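Glucose-resistance amylase regulator (Weissella paramesenteroides ATCC 33313, PDB 4RK6) binds glucose and probably acts as a LacI-family transcription factor that represses genes in response to sugar. Local coordinates at residues S178-G182 against Y183-Q187; A193-A197 against D198-Q202; E231-R234 against P235-T239. One frame throughout, in Å; residues are numbered along the deposited sequence.

Interaction 1: residues S178-G182 against Y183-Q187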
# COMPACT_ATOMS: atom_id res chain seq x y z
N SER A 178 11.87 0.45 -18.37
CA SER A 178 11.44 -0.04 -19.68
C SER A 178 11.81 0.95 -20.79
O SER A 178 12.32 0.56 -21.84
CB SER A 178 9.93 -0.32 -19.71
OG SER A 178 9.18 0.88 -19.55
N VAL A 179 11.53 2.22 -20.57
CA VAL A 179 11.70 3.23 -21.63
C VAL A 179 13.00 4.00 -21.52
O VAL A 179 13.24 4.89 -22.32
CB VAL A 179 10.52 4.23 -21.65
CG1 VAL A 179 9.27 3.52 -22.13
CG2 VAL A 179 10.30 4.86 -20.28
N THR A 180 13.84 3.65 -20.56
CA THR A 180 15.16 4.28 -20.41
C THR A 180 16.26 3.29 -20.78
O THR A 180 17.10 3.58 -21.62
CB THR A 180 15.35 4.83 -18.99
OG1 THR A 180 15.06 3.81 -18.03
CG2 THR A 180 14.43 6.00 -18.74
N THR A 181 16.28 2.11 -20.17
CA THR A 181 17.32 1.15 -20.51
C THR A 181 16.81 0.01 -21.40
O THR A 181 17.59 -0.64 -22.07
CB THR A 181 18.01 0.63 -19.24
OG1 THR A 181 17.03 0.02 -18.40
CG2 THR A 181 18.67 1.78 -18.48
N GLY A 182 15.50 -0.22 -21.43
CA GLY A 182 14.92 -1.26 -22.27
C GLY A 182 14.75 -0.86 -23.73
O GLY A 182 14.88 -1.70 -24.64
N TYR A 183 14.39 0.40 -23.93
CA TYR A 183 14.25 1.00 -25.25
C TYR A 183 14.92 2.37 -25.24
O TYR A 183 15.32 2.87 -24.20
CB TYR A 183 12.77 1.14 -25.65
CG TYR A 183 12.10 -0.20 -25.83
CD1 TYR A 183 12.15 -0.85 -27.06
CD2 TYR A 183 11.43 -0.82 -24.78
CE1 TYR A 183 11.57 -2.09 -27.24
CE2 TYR A 183 10.84 -2.06 -24.95
CZ TYR A 183 10.91 -2.69 -26.18
OH TYR A 183 10.33 -3.91 -26.37
N ASP A 184 15.04 2.96 -26.42
CA ASP A 184 15.62 4.28 -26.60
C ASP A 184 14.54 5.32 -26.37
O ASP A 184 13.60 5.43 -27.18
CB ASP A 184 16.17 4.37 -28.03
CG ASP A 184 16.72 5.73 -28.39
OD1 ASP A 184 16.77 6.65 -27.54
OD2 ASP A 184 17.09 5.87 -29.58
N ILE A 185 14.65 6.07 -25.28
CA ILE A 185 13.60 7.01 -24.88
C ILE A 185 13.37 8.10 -25.90
O ILE A 185 12.29 8.67 -25.95
CB ILE A 185 13.85 7.63 -23.48
CG1 ILE A 185 12.57 8.26 -22.91
CG2 ILE A 185 14.97 8.67 -23.50
CD1 ILE A 185 12.58 8.36 -21.41
N ASN A 186 14.39 8.37 -26.73
CA ASN A 186 14.31 9.39 -27.74
C ASN A 186 13.66 8.94 -29.03
O ASN A 186 13.28 9.77 -29.85
CB ASN A 186 15.71 9.86 -28.14
CG ASN A 186 16.56 10.23 -26.96
OD1 ASN A 186 16.23 11.16 -26.21
ND2 ASN A 186 17.67 9.51 -26.78
N GLN A 187 13.55 7.63 -29.22
CA GLN A 187 12.96 7.05 -30.43
C GLN A 187 12.18 5.81 -30.05
O GLN A 187 12.46 4.73 -30.54
CB GLN A 187 14.07 6.68 -31.42
CG GLN A 187 14.80 7.87 -31.99
CD GLN A 187 15.87 7.47 -33.00
OE1 GLN A 187 16.92 8.09 -33.09
NE2 GLN A 187 15.60 6.40 -33.73
O HOH W 1 16.83 5.63 -23.33
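Ile-185 and Thr-180 run side by side and point the same way, with the Ile-185 CD1 methyl 4.0 Å from Thr-180 CG2. Ile-185 also sits tightly against the backbone at the end of the helix, its CB only 3.0 Å from Val-179 O. With CG1 swung opposite the backbone N (chi1 -163°), its longer branch runs on past that carbonyl to the methyls of Val-179 and Thr-180. The hydroxyl of Thr-180 is turned back into the helix, where it bonds to Tyr-176 O.

Tyr-183 is set quite differently. Gly-182 O lies over one face of its ring, 3.4 Å from CG, while Ser-178 O comes in near the ring plane at the CD2 edge. One water joins the two segments: it lies 2.7 Å from Thr-180 O, probably donating to it, and accepts from Ile-185 N at 3.0 Å. Just beyond, an Asx turn within a type I beta turn shapes the exit, as Asp-184 OD1 takes the Asn-186 N-H from above the carboxylate plane.

Residues 178-182 form the weakly bonded end of helix 172-182, with a wider pi-type turn, before the chain passes into loop. Helix 198-210 packs on Val-179 and Thr-180 through Ala-207, and Tyr-183 reaches strand 163-166, its OH bonded to Leu-165 O and its ring edge-to-face with Phe-190.

Interaction 2: residues A193-A197 against D198-Q202; sequences AIATA and DMVGQ. With GLC (alpha-D-glucopyranose), chain C.
The Ala-197 peptide carbonyl is the flat group at the middle of this turn, and its oxygen faces the first turn of helix 198-210. Two backbone N-H groups converge on that oxygen, Val-200 N at 3.1 Å and Gly-201 N at 3.4 Å, and both bonds are weak; the first is the more bent, at 126°. The other flat group, the Asp-198 carboxylate, uses both its oxygens: OD1 bonds to Thr-223 OG1 and Gly-226 N, and OD2 takes Leu-227 N.

Apolar packing accompanies these bonds. Val-200 points back at the strand, its CB 3.3 Å from Ala-197 O. With CG1 opposite the backbone N (chi1 175°), that methyl comes to rest 3.7 Å from Ala-195 CB, while CG2 turns toward Ala-197. The Ala-195 methyl also lies 3.6 Å from Gly-201 N, so strand end and helix start are closely fitted.

On the sugar side, Ala-197 CB and Thr-196 O each approach glucose C6 at 3.7 Å. Thr-196 OG1 is held by His-170, another residue of the pocket.

This is the strand-to-helix corner of a beta-alpha-beta unit, with Ala-197 at the N-cap position. Alanine has no polar side chain to offer the helix start; within the two segments the turn relies on two weak backbone bonds and methyl packing, and the Asp-198 carboxylate ties it to the neighbouring strand and loop. The helix end and its donors would probably ease that carboxylate's charge. Toward C6 the corner makes van der Waals contacts, whereas Asp-225 and Arg-145 hydrogen-bond the sugar.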
# COMPACT_ATOMS: atom_id res chain seq x y z
N ALA A 193 1.74 2.20 -24.24
CA ALA A 193 2.17 1.13 -23.38
C ALA A 193 1.01 0.70 -22.48
O ALA A 193 0.31 1.53 -21.93
CB ALA A 193 3.36 1.56 -22.54
N ILE A 194 0.81 -0.60 -22.39
CA ILE A 194 -0.16 -1.18 -21.48
C ILE A 194 0.65 -1.64 -20.28
O ILE A 194 1.53 -2.50 -20.38
CB ILE A 194 -0.90 -2.37 -22.10
CG1 ILE A 194 -1.68 -1.91 -23.33
CG2 ILE A 194 -1.83 -2.99 -21.08
CD1 ILE A 194 -2.33 -2.99 -24.15
N ALA A 195 0.37 -1.05 -19.12
CA ALA A 195 1.12 -1.35 -17.91
C ALA A 195 0.40 -2.42 -17.10
O ALA A 195 -0.79 -2.26 -16.81
CB ALA A 195 1.24 -0.06 -17.09
N THR A 196 1.11 -3.48 -16.68
CA THR A 196 0.43 -4.61 -16.04
C THR A 196 -0.00 -4.33 -14.59
O THR A 196 -0.73 -5.12 -13.99
CB THR A 196 1.28 -5.90 -16.02
OG1 THR A 196 2.46 -5.71 -15.23
CG2 THR A 196 1.63 -6.31 -17.40
N ALA A 197 0.46 -3.21 -14.04
CA ALA A 197 -0.02 -2.73 -12.74
C ALA A 197 0.10 -1.24 -12.69
O ALA A 197 0.85 -0.64 -13.46
CB ALA A 197 0.76 -3.37 -11.60
N ASP A 198 -0.69 -0.60 -11.82
CA ASP A 198 -0.69 0.86 -11.74
C ASP A 198 0.71 1.49 -11.54
O ASP A 198 1.03 2.50 -12.18
CB ASP A 198 -1.61 1.36 -10.62
CG ASP A 198 -3.05 0.88 -10.78
OD1 ASP A 198 -3.54 0.70 -11.92
OD2 ASP A 198 -3.67 0.69 -9.72
N MSE A 199 1.52 0.89 -10.68
CA MSE A 199 2.85 1.44 -10.34
C MSE A 199 3.75 1.40 -11.56
O MSE A 199 4.58 2.27 -11.73
CB MSE A 199 3.49 0.71 -9.16
CG MSE A 199 3.05 1.31 -7.85
SE MSE A 199 3.92 3.07 -7.70
CE MSE A 199 3.46 3.18 -5.79
N VAL A 200 3.56 0.42 -12.45
CA VAL A 200 4.32 0.39 -13.70
C VAL A 200 4.01 1.66 -14.49
O VAL A 200 4.92 2.30 -15.03
CB VAL A 200 3.99 -0.87 -14.53
CG1 VAL A 200 4.70 -0.84 -15.88
CG2 VAL A 200 4.33 -2.13 -13.76
N GLY A 201 2.74 2.03 -14.55
CA GLY A 201 2.31 3.25 -15.22
C GLY A 201 2.92 4.50 -14.60
O GLY A 201 3.34 5.42 -15.30
N GLN A 202 2.99 4.53 -13.28
CA GLN A 202 3.62 5.66 -12.60
C GLN A 202 5.12 5.76 -12.97
O GLN A 202 5.67 6.87 -13.12
CB GLN A 202 3.42 5.53 -11.11
CG GLN A 202 4.04 6.63 -10.30
CD GLN A 202 3.32 7.95 -10.47
OE1 GLN A 202 2.29 8.19 -9.82
NE2 GLN A 202 3.85 8.81 -11.34
C1 GLC C . -1.72 -9.91 -9.37
C2 GLC C . -3.21 -10.08 -9.71
C3 GLC C . -3.64 -9.26 -10.91
C4 GLC C . -3.11 -7.83 -10.77
C5 GLC C . -1.59 -7.90 -10.72
C6 GLC C . -0.96 -6.52 -10.56
O1 GLC C . -1.03 -10.75 -10.21
O2 GLC C . -3.50 -11.45 -10.00
O3 GLC C . -5.07 -9.28 -10.88
O4 GLC C . -3.58 -7.05 -11.83
O5 GLC C . -1.17 -8.63 -9.59
O6 GLC C . -1.37 -5.91 -9.37

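Interaction 3: residues E231-R234 against P235-T239; sequences EIAR and PKLTT
Arg-234 and Lys-236 both reach back to the same carbonyl, Glu-231 O, in the last turn of helix 229-232. Arg-234 NH1 donates to it at 2.9 Å from a direction tilted 30° from the carbonyl plane, and it also grips Ala-233 O, again at 2.9 Å, from above that carbonyl. Both acceptors lie in the guanidinium plane, so the two bonds hold that group's rotation. Lys-236 is modelled in two conformers, and its side-chain contacts given here belong to one of them: in it, NZ donates to Glu-231 O at 3.0 Å, in the carbonyl plane and on a lone pair.

In that conformer the two cationic chains run alongside each other, with Lys-236 CE over one guanidinium face and CG 3.6 Å from NH1. A bend at chi2 (-74°) folds the arginine back beside the helix end, and one at chi4 (-82°) turns the ammonium onto the carbonyl. A water accepts from both Arg-234 NH2 and Lys-236 NZ.

Next to this group, Ala-233 CB packs on Leu-237 CD1 at 3.8 Å. The cis peptide between Arg-234 and Pro-235 turns the chain at this point, bringing Lys-236 back beside the helix end.

Farther out, Arg-234 NE forms a salt bridge with Asp-210 of the second subunit, and Leu-237 packs on Ile-205 of helix 198-210 and Ile-221 of strand 220-223.

In this conformer of Lys-236 the two positive groups, NH1 and NZ 4.1 Å apart, share one carbonyl at the C-terminal end of a short helix, probably a good acceptor. That carbonyl and the bridging water probably temper their mutual repulsion, and the interchain carboxylate should offset the arginine's charge, tying this turn to the dimer interface.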
# COMPACT_ATOMS: atom_id res chain seq x y z
N GLU A 231 -5.15 7.80 -9.66
CA GLU A 231 -5.79 9.08 -9.34
C GLU A 231 -4.79 10.15 -8.87
O GLU A 231 -5.06 11.35 -9.00
CB GLU A 231 -6.82 8.87 -8.22
CG GLU A 231 -7.89 7.81 -8.50
CD GLU A 231 -8.53 7.26 -7.23
OE1 GLU A 231 -8.39 7.86 -6.14
OE2 GLU A 231 -9.18 6.19 -7.31
N ILE A 232 -3.68 9.72 -8.29
CA ILE A 232 -2.68 10.69 -7.78
C ILE A 232 -1.57 10.95 -8.80
O ILE A 232 -0.86 11.94 -8.69
CB ILE A 232 -2.12 10.33 -6.38
CG1 ILE A 232 -1.19 9.14 -6.41
CG2 ILE A 232 -3.24 10.06 -5.39
CD1 ILE A 232 -0.71 8.73 -5.03
N ALA A 233 -1.46 10.09 -9.81
CA ALA A 233 -0.54 10.33 -10.93
C ALA A 233 -0.95 11.59 -11.66
O ALA A 233 -2.14 11.98 -11.65
CB ALA A 233 -0.58 9.16 -11.91
N ARG A 234 0.02 12.23 -12.29
CA ARG A 234 -0.23 13.37 -13.15
C ARG A 234 0.59 13.20 -14.41
O ARG A 234 1.81 13.27 -14.36
CB ARG A 234 0.11 14.70 -12.45
CG ARG A 234 -0.82 15.04 -11.29
CD ARG A 234 -2.20 15.51 -11.78
NE ARG A 234 -3.10 15.90 -10.70
CZ ARG A 234 -3.80 15.07 -9.91
NH1 ARG A 234 -3.68 13.74 -10.00
NH2 ARG A 234 -4.61 15.57 -8.98
N PRO A 235 -0.07 12.96 -15.55
CA PRO A 235 -1.53 12.94 -15.71
C PRO A 235 -2.21 11.76 -15.04
O PRO A 235 -1.60 10.68 -14.88
CB PRO A 235 -1.69 12.78 -17.23
CG PRO A 235 -0.49 11.97 -17.63
CD PRO A 235 0.62 12.53 -16.78
N LYS A 236 -3.48 11.93 -14.66
CA LYS A 236 -4.25 10.81 -14.11
C LYS A 236 -4.28 9.69 -15.15
O LYS A 236 -4.42 9.94 -16.36
CB LYS A 236 -5.67 11.25 -13.75
CG LYS A 236 -5.76 12.19 -12.55
CD LYS A 236 -7.17 12.74 -12.37
CE LYS A 236 -7.34 13.51 -11.06
NZ LYS A 236 -7.59 12.65 -9.87
N LEU A 237 -4.17 8.46 -14.67
CA LEU A 237 -4.02 7.30 -15.55
C LEU A 237 -5.34 6.67 -15.93
O LEU A 237 -6.16 6.32 -15.08
CB LEU A 237 -3.12 6.25 -14.90
CG LEU A 237 -1.64 6.60 -14.90
CD1 LEU A 237 -0.92 5.87 -13.77
CD2 LEU A 237 -1.01 6.29 -16.27
N THR A 238 -5.51 6.53 -17.24
CA THR A 238 -6.55 5.68 -17.83
C THR A 238 -6.24 4.26 -17.39
O THR A 238 -5.06 3.83 -17.37
CB THR A 238 -6.54 5.86 -19.34
OG1 THR A 238 -6.93 7.21 -19.63
CG2 THR A 238 -7.52 4.91 -20.03
N THR A 239 -7.27 3.52 -16.97
CA THR A 239 -7.04 2.27 -16.29
C THR A 239 -8.23 1.30 -16.45
O THR A 239 -9.39 1.74 -16.58
CB THR A 239 -6.76 2.54 -14.79
OG1 THR A 239 -6.30 1.35 -14.16
CG2 THR A 239 -8.00 3.07 -14.04
O HOH W 2 -6.40 14.21 -7.23

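Overall arrangement
All three contacts fall within the periplasmic binding protein-like domain and in one lobe of the chain, and they follow one another in sequence. Interaction 1 ends helix 172-182 at the outer part of the lobe, its centre about 15 Å from that of interaction 2 and about 21 Å from that of interaction 3. Interactions 2 and 3 lie closer, centres about 11 Å apart, and touch: Gln-202 OE1 is 3.7 Å from Ala-233 CB. They sit in successive beta-alpha-beta units sharing strand 220-223. Interaction 2 supplies Thr-196 and Ala-197 to the glucose pocket, and both it and interaction 3 meet the second subunit, so touching elements reach from sugar to dimer interface, a possible structural path.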